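Local coordinates for aldehyde dehydrogenase family protein (Pseudomonas syringae pv. tomato, PDB 5IUV) that probably oxidises indole-3-acetaldehyde to the auxin indole-3-acetic acid with NAD+ as cofactor, as an aldehyde dehydrogenase contributing to the bacterium's virulence, at residues A[72-77]-A[211-216]; A[79-84]-A[134-139]; A[274-279]-A[306-311]; A[387-392]-A[407-412]. All coordinates share one frame; numbering follows the deposited sequence.

Interaction 1: residues A[72-77]-A[211-216]; sequences SGAWSR and GIPAGV
Two loops of the aldehyde dehydrogenase fold meet here around one indole: Trp75, between helices 56-72 and 80-96, packs on Ile212, Pro213 and Val216, between helix 198-210 and strand 217-219. With its CG anti to the backbone N (chi1 178°), Trp75 swings its ring across to the second loop. Ile212 lays its terminal CD1 over one face of the six-membered ring of Trp75, 3.7 Å from the ring centroid and 19° off the normal, a CH-pi contact. Val216 serves the other end of the indole, its CG1 lying 3.6 Å from Trp75 CD1. Pro213 approaches the indole obliquely, its CD 3.8 Å from Trp75 CE3, with CG and CD also against Trp75 CB. Tryptophan suits this place: its broad ring meets three apolar side chains, while the indole N-H, NE1, donates a hydrogen bond to Leu182 O. On the first loop, Ser72 OG accepts from Ala74 N at 3.1 Å, an ST turn; Gly211, with positive phi, ends helix 198-210 in a Schellman motif. Arg83, Thr86 and Met87 of helix 80-96 also pack on the indole, and the backbone of Val216 bonds to that of Val188 in strand 187-191.

Interaction 2: residues A[79-84]-A[134-139]; sequences APAKRK and AIDKLY
Lys84 NZ donates to Asp136 OD2 at 2.8 Å, a salt bridge that uses the syn lone pair of the oxygen. The other carboxylate oxygen, Asp136 OD1, takes Lys137 NZ at 2.8 Å from 28° out of the carboxylate plane, so a single aspartate is gripped by two lysines. Their ammonium groups, Lys84 NZ and Lys137 NZ, stand 3.9 Å apart, a like-charge approach that the carboxylate between them probably offsets. Glu133 of a second subunit forms salt bridges with both lysines, extending the network across a subunit interface, and Lys137 makes a cation-pi contact with Trp130 of that subunit. Lys84 suits its place because a long chain, bent at chi3 (67°), can carry its charge from the helix to the aspartate.

Next to the charged group, Ile135 supplies the apolar part of the contact. Its CG2 rests 3.7 Å from Pro80 CB, and its CD1 reaches the helix backbone, 3.6 Å from Lys84 N, and Arg83 CB at 3.8 Å. The branched isoleucine thus spans the first turn of the helix, from Pro80 to Lys84. Arg83 turns its polar end to carbonyls of Leu78 and Ser183. Ala79 is the N-cap, and Pro80 takes a first-turn position, where the helix needs no backbone N-H and proline is well tolerated. The first turn of helix 80-96 is in this way held against the loop after helix 113-134 by a Lys84-Asp136-Lys137 salt-bridge network that continues into a subunit interface.

Interaction 3: residues A[274-279]-A[306-311]; sequences NIVFAD and SRLLVE
Glu311 leaves its backbone in the trans direction (chi1 -170°) and continues extended, which carries its carboxylate past the end of its own strand to Phe277 and Ala278 of the neighbouring segment. The two strands, 273-276 and 307-311, are the parallel pair of a beta-alpha-beta unit connected through helix 283-295, and their short segments run 15° from parallel.

Four backbone bonds hold the pair. Asn274 N donates to Arg307 O at 2.7 Å and Leu309 N returns to Asn274 O at 3.0 Å, the latter from above the carbonyl plane. Val276 N then reaches Leu309 O at 2.8 Å, and Glu311 N completes the series with Val276 O. Residues alternate between the two faces of the sheet. On one, Ile275 CG1 touches Leu309 CD2 at 4.0 Å, and the two apolar side chains pack on helix 415-423, at Ala418 and Ile421. On the other, Leu308 CD1 lies 3.9 Å from Val276 CG2, which suits Val276 to its packing on Ile314 of helix 312-326, and also borders the amide of Asn274, whose OD1 is bound by Trp434 NE1. Arg307 directs its guanidinium to Asn393 and to carbonyls that include Lys271 O, so this buried charge is well provided with acceptors.

Where the strands end, Glu311 suits its place because its long chain can reach Ala278 N. Its OE1 meets the edge of the Phe277 ring, 3.4 Å from Phe277 CD1 and in the ring plane. A water donates to the same oxygen and accepts from Asp279 N. Ala278 N donates to Glu311 OE1 at 2.7 Å in a nearly straight bond, from 42° above the carboxylate plane.

Interaction 4: residues A[387-392]-A[407-412]; sequences IFDGVN and LSVLTF
Ile387 and Val409 touch through their CG2 methyls, 3.7 Å apart, on one face of a parallel strand pair. Strands 382-389 and 406-412 belong to a beta-alpha-beta unit with helix 396-399 between them, and the bridges match Ile387 with Leu407 and Phe388 with Ser408. Phe388 N donates to Leu407 O at 2.8 Å, and Val409 N answers to Phe388 O at 2.9 Å. Valine and isoleucine suit the pairing because their beta branches favour extended backbone; Ile387 also packs on Val322 and Leu326 of helix 312-326.

At Gly390 the backbone takes positive phi (63°), readily adopted by glycine, and Val391 is brought to Val409 O, its N bonded at 3.2 Å. Val391 straddles Ser408 CB with both methyls, CG1 and CG2 each at 3.9 Å. Leu410 CG lies against Val391 O, 3.4 Å away.

Farther out, Lys315 and Arg366 form salt bridges with Asp389 OD2, holding the carboxylate, and the Phe388 ring meets His361 edge-to-face. A trans chi1 (-170°) brings the other oxygen, Asp389 OD1, back to 3.8 Å from Val409 CG1. This OD1 makes a weak bond to Gly390 N and accepts a hydrogen bond from a water that also donates to Val409 O at 2.7 Å.

Along the chain, interaction 2 is nested within the loop closed by interaction 1, and interactions 3 and 4 follow in series. The first two have centres about 15 Å apart and touch where Trp75 O packs on Arg83 CD at 3.3 Å; interaction 2 contains the start of helix 80-96, and Trp75 of interaction 1 packs on it. Interactions 3 and 4, with centres about 10 Å apart, share the mixed sheet holding strands 273-276, 307-311, 406-412 and 382-389, with probable hydrogen bonds between adjacent strands 307-311 and 406-412. The centres of interactions 1 and 3 lie about 49 Å apart. As in other aldehyde dehydrogenases, this sheet probably belongs to the catalytic domain, while interactions 1 and 2 lie beside the NAD-binding part.

Interaction 1: residues A[72-77]-A[211-216]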
# COMPACT_ATOMS: atom_id res chain seq x y z
N SER A 72 12.60 3.22 -28.62
CA SER A 72 12.19 2.05 -29.40
C SER A 72 11.19 1.17 -28.66
O SER A 72 10.41 0.43 -29.27
CB SER A 72 13.41 1.20 -29.78
OG SER A 72 13.79 0.36 -28.70
N GLY A 73 11.22 1.22 -27.33
CA GLY A 73 10.33 0.42 -26.51
C GLY A 73 10.73 -1.05 -26.41
O GLY A 73 10.00 -1.84 -25.82
N ALA A 74 11.88 -1.40 -26.98
CA ALA A 74 12.35 -2.79 -26.98
C ALA A 74 12.42 -3.36 -25.56
O ALA A 74 12.12 -4.53 -25.33
CB ALA A 74 13.71 -2.90 -27.66
N TRP A 75 12.82 -2.50 -24.62
CA TRP A 75 12.89 -2.86 -23.21
C TRP A 75 11.86 -2.06 -22.40
O TRP A 75 11.18 -2.60 -21.53
CB TRP A 75 14.31 -2.63 -22.69
CG TRP A 75 14.52 -2.93 -21.22
CD1 TRP A 75 14.74 -2.02 -20.22
CD2 TRP A 75 14.55 -4.22 -20.59
NE1 TRP A 75 14.90 -2.66 -19.02
CE2 TRP A 75 14.78 -4.01 -19.22
CE3 TRP A 75 14.39 -5.53 -21.06
CZ2 TRP A 75 14.87 -5.06 -18.30
CZ3 TRP A 75 14.48 -6.57 -20.15
CH2 TRP A 75 14.71 -6.33 -18.79
N SER A 76 11.74 -0.77 -22.70
CA SER A 76 10.88 0.10 -21.91
C SER A 76 9.38 -0.22 -22.03
O SER A 76 8.60 0.16 -21.17
CB SER A 76 11.11 1.56 -22.30
OG SER A 76 10.66 1.80 -23.61
N ARG A 77 8.99 -0.90 -23.10
CA ARG A 77 7.59 -1.29 -23.28
C ARG A 77 7.43 -2.81 -23.34
O ARG A 77 6.36 -3.32 -23.69
CB ARG A 77 7.00 -0.66 -24.55
CG ARG A 77 6.69 0.81 -24.41
CD ARG A 77 6.13 1.40 -25.70
NE ARG A 77 6.94 2.52 -26.15
CZ ARG A 77 7.52 2.60 -27.34
NH1 ARG A 77 7.37 1.63 -28.23
NH2 ARG A 77 8.25 3.66 -27.64
N GLY A 211 19.46 -11.11 -22.45
CA GLY A 211 18.35 -10.65 -23.26
C GLY A 211 18.07 -9.16 -23.15
O GLY A 211 17.10 -8.66 -23.73
N ILE A 212 18.90 -8.43 -22.41
CA ILE A 212 18.82 -6.97 -22.39
C ILE A 212 19.18 -6.43 -23.78
O ILE A 212 20.26 -6.72 -24.27
CB ILE A 212 19.76 -6.35 -21.35
CG1 ILE A 212 19.44 -6.85 -19.94
CG2 ILE A 212 19.69 -4.82 -21.41
CD1 ILE A 212 18.15 -6.28 -19.38
N PRO A 213 18.29 -5.66 -24.40
CA PRO A 213 18.54 -5.17 -25.77
C PRO A 213 19.75 -4.25 -25.87
O PRO A 213 20.11 -3.59 -24.90
CB PRO A 213 17.26 -4.41 -26.12
CG PRO A 213 16.21 -4.93 -25.18
CD PRO A 213 16.95 -5.28 -23.92
N ALA A 214 20.37 -4.20 -27.05
CA ALA A 214 21.46 -3.27 -27.31
C ALA A 214 21.04 -1.83 -27.03
O ALA A 214 19.93 -1.40 -27.40
CB ALA A 214 21.96 -3.40 -28.75
N GLY A 215 21.92 -1.06 -26.40
CA GLY A 215 21.63 0.33 -26.10
C GLY A 215 21.04 0.55 -24.72
O GLY A 215 21.08 1.67 -24.20
N VAL A 216 20.49 -0.50 -24.11
CA VAL A 216 19.79 -0.34 -22.84
C VAL A 216 20.76 -0.28 -21.66
O VAL A 216 20.52 0.42 -20.67
CB VAL A 216 18.75 -1.48 -22.64
CG1 VAL A 216 18.15 -1.44 -21.24
CG2 VAL A 216 17.64 -1.36 -23.69

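Interaction 2: residues A[79-84]-A[134-139]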
# COMPACT_ATOMS: atom_id res chain seq x y z
N ALA A 79 6.77 -6.43 -21.84
CA ALA A 79 5.87 -6.89 -20.79
C ALA A 79 6.61 -7.07 -19.47
O ALA A 79 7.73 -7.57 -19.46
CB ALA A 79 5.17 -8.20 -21.19
N PRO A 80 5.99 -6.64 -18.36
CA PRO A 80 6.59 -6.76 -17.02
C PRO A 80 7.09 -8.17 -16.73
O PRO A 80 8.21 -8.34 -16.24
CB PRO A 80 5.44 -6.38 -16.08
CG PRO A 80 4.58 -5.47 -16.90
CD PRO A 80 4.67 -5.99 -18.32
N ALA A 81 6.28 -9.17 -17.04
CA ALA A 81 6.66 -10.56 -16.79
C ALA A 81 7.88 -10.96 -17.60
O ALA A 81 8.68 -11.79 -17.15
CB ALA A 81 5.49 -11.50 -17.10
N LYS A 82 8.04 -10.39 -18.79
CA LYS A 82 9.22 -10.66 -19.61
C LYS A 82 10.46 -9.91 -19.09
O LYS A 82 11.56 -10.45 -19.13
CB LYS A 82 8.95 -10.30 -21.07
CG LYS A 82 7.97 -11.22 -21.78
CD LYS A 82 7.52 -10.58 -23.10
CE LYS A 82 6.87 -11.58 -24.04
NZ LYS A 82 5.72 -12.28 -23.41
N ARG A 83 10.29 -8.68 -18.61
CA ARG A 83 11.41 -7.96 -18.00
C ARG A 83 11.90 -8.70 -16.75
O ARG A 83 13.10 -8.80 -16.52
CB ARG A 83 11.03 -6.52 -17.64
CG ARG A 83 10.68 -5.68 -18.85
CD ARG A 83 10.98 -4.21 -18.66
NE ARG A 83 10.40 -3.63 -17.45
CZ ARG A 83 9.12 -3.32 -17.30
NH1 ARG A 83 8.25 -3.56 -18.26
NH2 ARG A 83 8.71 -2.78 -16.16
N LYS A 84 10.96 -9.19 -15.96
CA LYS A 84 11.27 -10.00 -14.80
C LYS A 84 12.13 -11.21 -15.18
O LYS A 84 13.18 -11.45 -14.57
CB LYS A 84 9.98 -10.48 -14.12
CG LYS A 84 10.19 -11.55 -13.05
CD LYS A 84 8.89 -11.93 -12.31
CE LYS A 84 7.91 -12.64 -13.25
NZ LYS A 84 6.69 -13.15 -12.54
N ALA A 134 10.23 -8.39 -8.32
CA ALA A 134 9.29 -7.41 -7.77
C ALA A 134 8.45 -6.71 -8.83
O ALA A 134 7.39 -6.17 -8.52
CB ALA A 134 10.04 -6.36 -6.95
N ILE A 135 8.93 -6.72 -10.07
CA ILE A 135 8.33 -5.91 -11.14
C ILE A 135 6.81 -6.04 -11.23
O ILE A 135 6.10 -5.03 -11.21
CB ILE A 135 8.93 -6.28 -12.51
CG1 ILE A 135 10.38 -5.78 -12.61
CG2 ILE A 135 8.11 -5.67 -13.63
CD1 ILE A 135 11.09 -6.24 -13.90
N ASP A 136 6.31 -7.27 -11.31
CA ASP A 136 4.87 -7.45 -11.49
C ASP A 136 4.14 -7.69 -10.18
O ASP A 136 2.99 -8.14 -10.17
CB ASP A 136 4.58 -8.59 -12.49
CG ASP A 136 5.21 -9.91 -12.08
OD1 ASP A 136 5.99 -9.95 -11.10
OD2 ASP A 136 4.95 -10.92 -12.77
N LYS A 137 4.81 -7.40 -9.06
CA LYS A 137 4.17 -7.42 -7.75
C LYS A 137 3.83 -5.99 -7.32
O LYS A 137 3.19 -5.78 -6.30
CB LYS A 137 5.07 -8.09 -6.70
CG LYS A 137 5.73 -9.39 -7.16
CD LYS A 137 4.71 -10.43 -7.59
CE LYS A 137 5.39 -11.77 -7.89
NZ LYS A 137 6.45 -11.64 -8.93
N LEU A 138 4.29 -5.01 -8.10
CA LEU A 138 4.01 -3.61 -7.80
C LEU A 138 2.70 -3.16 -8.43
O LEU A 138 2.44 -3.46 -9.59
CB LEU A 138 5.15 -2.72 -8.30
CG LEU A 138 6.49 -2.91 -7.58
CD1 LEU A 138 7.60 -2.23 -8.36
CD2 LEU A 138 6.38 -2.34 -6.17
N TYR A 139 1.89 -2.45 -7.67
CA TYR A 139 0.63 -1.90 -8.18
C TYR A 139 0.65 -0.38 -8.07
O TYR A 139 1.14 0.17 -7.09
CB TYR A 139 -0.57 -2.48 -7.42
CG TYR A 139 -0.83 -3.95 -7.69
CD1 TYR A 139 -0.04 -4.94 -7.10
CD2 TYR A 139 -1.85 -4.35 -8.55
CE1 TYR A 139 -0.27 -6.27 -7.35
CE2 TYR A 139 -2.09 -5.69 -8.80
CZ TYR A 139 -1.29 -6.65 -8.20
OH TYR A 139 -1.51 -7.99 -8.44

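Interaction 3: residues A[274-279]-A[306-311]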
# COMPACT_ATOMS: atom_id res chain seq x y z
N ASN A 274 28.19 3.11 16.73
CA ASN A 274 27.83 1.79 17.22
C ASN A 274 27.70 1.85 18.74
O ASN A 274 28.70 1.80 19.45
CB ASN A 274 28.89 0.77 16.80
CG ASN A 274 28.51 -0.66 17.10
OD1 ASN A 274 27.37 -0.95 17.48
ND2 ASN A 274 29.45 -1.57 16.89
N ILE A 275 26.47 2.00 19.24
CA ILE A 275 26.23 2.26 20.66
C ILE A 275 26.00 1.00 21.48
O ILE A 275 25.01 0.29 21.29
CB ILE A 275 25.02 3.19 20.86
CG1 ILE A 275 25.18 4.46 20.01
CG2 ILE A 275 24.86 3.55 22.33
CD1 ILE A 275 23.91 5.27 19.92
N VAL A 276 26.91 0.74 22.41
CA VAL A 276 26.84 -0.46 23.22
C VAL A 276 26.50 -0.11 24.66
O VAL A 276 27.30 0.52 25.37
CB VAL A 276 28.17 -1.24 23.18
CG1 VAL A 276 28.05 -2.54 23.97
CG2 VAL A 276 28.57 -1.52 21.74
N PHE A 277 25.30 -0.49 25.09
CA PHE A 277 24.85 -0.24 26.45
C PHE A 277 25.31 -1.36 27.38
O PHE A 277 25.55 -2.48 26.93
CB PHE A 277 23.33 -0.12 26.51
CG PHE A 277 22.81 1.19 26.02
CD1 PHE A 277 22.80 2.31 26.85
CD2 PHE A 277 22.31 1.32 24.73
CE1 PHE A 277 22.30 3.52 26.40
CE2 PHE A 277 21.81 2.52 24.28
CZ PHE A 277 21.81 3.63 25.11
N ALA A 278 25.40 -1.04 28.66
CA ALA A 278 25.82 -1.99 29.67
C ALA A 278 24.92 -3.22 29.69
O ALA A 278 25.37 -4.32 30.00
CB ALA A 278 25.84 -1.33 31.05
N ASP A 279 23.64 -3.05 29.35
CA ASP A 279 22.71 -4.17 29.39
C ASP A 279 22.50 -4.84 28.03
O ASP A 279 21.45 -5.43 27.78
CB ASP A 279 21.37 -3.73 29.98
CG ASP A 279 20.59 -2.80 29.06
OD1 ASP A 279 21.16 -2.24 28.10
OD2 ASP A 279 19.38 -2.62 29.31
N SER A 306 32.52 3.16 12.61
CA SER A 306 33.80 3.83 12.86
C SER A 306 33.83 4.59 14.19
O SER A 306 34.91 4.93 14.68
CB SER A 306 34.13 4.77 11.71
OG SER A 306 33.05 5.64 11.44
N ARG A 307 32.66 4.85 14.76
CA ARG A 307 32.58 5.39 16.12
C ARG A 307 31.91 4.36 17.02
O ARG A 307 30.74 4.06 16.85
CB ARG A 307 31.82 6.71 16.17
CG ARG A 307 32.53 7.88 15.51
CD ARG A 307 31.74 9.16 15.69
NE ARG A 307 30.46 9.11 15.00
CZ ARG A 307 29.38 9.77 15.41
NH1 ARG A 307 29.43 10.54 16.49
NH2 ARG A 307 28.24 9.66 14.73
N LEU A 308 32.68 3.83 17.96
CA LEU A 308 32.17 2.91 18.96
C LEU A 308 31.87 3.68 20.24
O LEU A 308 32.79 4.18 20.89
CB LEU A 308 33.19 1.80 19.22
CG LEU A 308 32.78 0.74 20.23
CD1 LEU A 308 31.59 -0.05 19.71
CD2 LEU A 308 33.96 -0.19 20.54
N LEU A 309 30.59 3.78 20.58
CA LEU A 309 30.15 4.47 21.79
C LEU A 309 29.80 3.44 22.86
O LEU A 309 28.85 2.67 22.69
CB LEU A 309 28.93 5.36 21.51
CG LEU A 309 29.13 6.72 20.83
CD1 LEU A 309 29.87 6.61 19.50
CD2 LEU A 309 27.80 7.44 20.64
N VAL A 310 30.57 3.42 23.94
CA VAL A 310 30.36 2.39 24.96
C VAL A 310 29.99 3.00 26.31
O VAL A 310 30.64 3.95 26.76
CB VAL A 310 31.62 1.49 25.11
CG1 VAL A 310 32.87 2.33 25.18
CG2 VAL A 310 31.50 0.58 26.32
N GLU A 311 28.94 2.47 26.93
CA GLU A 311 28.54 2.93 28.26
C GLU A 311 29.72 2.75 29.20
O GLU A 311 30.35 1.69 29.23
CB GLU A 311 27.31 2.16 28.76
CG GLU A 311 26.70 2.75 30.03
CD GLU A 311 25.28 2.26 30.29
OE1 GLU A 311 24.74 1.49 29.47
OE2 GLU A 311 24.70 2.66 31.32
O HOH W 1 22.55 -0.06 30.12

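Interaction 4: residues A[387-392]-A[407-412]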
# COMPACT_ATOMS: atom_id res chain seq x y z
N ILE A 387 42.81 0.81 16.40
CA ILE A 387 41.87 1.36 17.37
C ILE A 387 42.48 2.51 18.15
O ILE A 387 43.61 2.41 18.64
CB ILE A 387 41.39 0.29 18.39
CG1 ILE A 387 40.78 -0.92 17.68
CG2 ILE A 387 40.37 0.89 19.35
CD1 ILE A 387 40.35 -2.03 18.63
N PHE A 388 41.73 3.59 18.27
CA PHE A 388 42.07 4.68 19.17
C PHE A 388 41.07 4.77 20.32
O PHE A 388 39.85 4.81 20.09
CB PHE A 388 42.13 6.01 18.43
CG PHE A 388 43.37 6.19 17.61
CD1 PHE A 388 44.53 6.67 18.18
CD2 PHE A 388 43.37 5.90 16.25
CE1 PHE A 388 45.68 6.84 17.43
CE2 PHE A 388 44.50 6.07 15.49
CZ PHE A 388 45.66 6.54 16.08
N ASP A 389 41.59 4.79 21.54
CA ASP A 389 40.76 4.95 22.73
C ASP A 389 40.83 6.40 23.18
O ASP A 389 41.67 7.16 22.69
CB ASP A 389 41.24 4.00 23.84
CG ASP A 389 40.28 3.95 25.02
OD1 ASP A 389 39.10 4.33 24.83
OD2 ASP A 389 40.70 3.53 26.12
N GLY A 390 39.96 6.79 24.11
CA GLY A 390 39.97 8.13 24.66
C GLY A 390 39.68 9.19 23.62
O GLY A 390 40.25 10.28 23.65
N VAL A 391 38.80 8.87 22.68
CA VAL A 391 38.44 9.80 21.62
C VAL A 391 37.28 10.69 22.06
O VAL A 391 36.31 10.22 22.65
CB VAL A 391 38.07 9.05 20.32
CG1 VAL A 391 37.49 10.00 19.28
CG2 VAL A 391 39.29 8.32 19.76
N ASN A 392 37.41 11.98 21.79
CA ASN A 392 36.32 12.93 21.97
C ASN A 392 35.70 13.23 20.60
O ASN A 392 36.40 13.29 19.60
CB ASN A 392 36.83 14.20 22.65
CG ASN A 392 35.99 15.41 22.32
OD1 ASN A 392 36.23 16.09 21.33
ND2 ASN A 392 34.99 15.68 23.16
N LEU A 407 39.24 2.58 14.07
CA LEU A 407 38.13 2.72 15.01
C LEU A 407 38.36 3.81 16.05
O LEU A 407 39.46 3.90 16.62
CB LEU A 407 37.87 1.38 15.72
CG LEU A 407 36.68 1.28 16.69
CD1 LEU A 407 35.38 1.55 15.96
CD2 LEU A 407 36.65 -0.08 17.35
N SER A 408 37.34 4.62 16.30
CA SER A 408 37.37 5.58 17.40
C SER A 408 36.47 5.10 18.53
O SER A 408 35.31 4.74 18.31
CB SER A 408 36.93 6.97 16.94
OG SER A 408 37.86 7.52 16.02
N VAL A 409 37.00 5.09 19.75
CA VAL A 409 36.22 4.62 20.90
C VAL A 409 35.86 5.76 21.85
O VAL A 409 36.74 6.43 22.39
CB VAL A 409 36.97 3.53 21.68
CG1 VAL A 409 36.12 3.05 22.86
CG2 VAL A 409 37.33 2.37 20.76
N LEU A 410 34.56 5.97 22.06
CA LEU A 410 34.07 7.04 22.91
C LEU A 410 33.23 6.47 24.05
O LEU A 410 32.68 5.38 23.92
CB LEU A 410 33.24 8.05 22.11
CG LEU A 410 33.83 8.70 20.84
CD1 LEU A 410 33.75 7.78 19.62
CD2 LEU A 410 33.15 10.04 20.57
N THR A 411 33.13 7.20 25.16
CA THR A 411 32.29 6.73 26.27
C THR A 411 31.14 7.69 26.56
O THR A 411 31.17 8.85 26.16
CB THR A 411 33.12 6.53 27.56
OG1 THR A 411 33.88 7.70 27.86
CG2 THR A 411 34.05 5.34 27.41
N PHE A 412 30.12 7.17 27.23
CA PHE A 412 28.97 7.96 27.68
C PHE A 412 28.43 7.35 28.97
O PHE A 412 28.78 6.22 29.31
CB PHE A 412 27.87 8.00 26.61
CG PHE A 412 27.25 6.65 26.33
CD1 PHE A 412 26.18 6.19 27.08
CD2 PHE A 412 27.74 5.85 25.31
CE1 PHE A 412 25.61 4.95 26.82
CE2 PHE A 412 27.17 4.61 25.05
CZ PHE A 412 26.12 4.16 25.80
O HOH W 2 36.89 6.04 25.02
O HOH W 3 34.80 9.71 24.99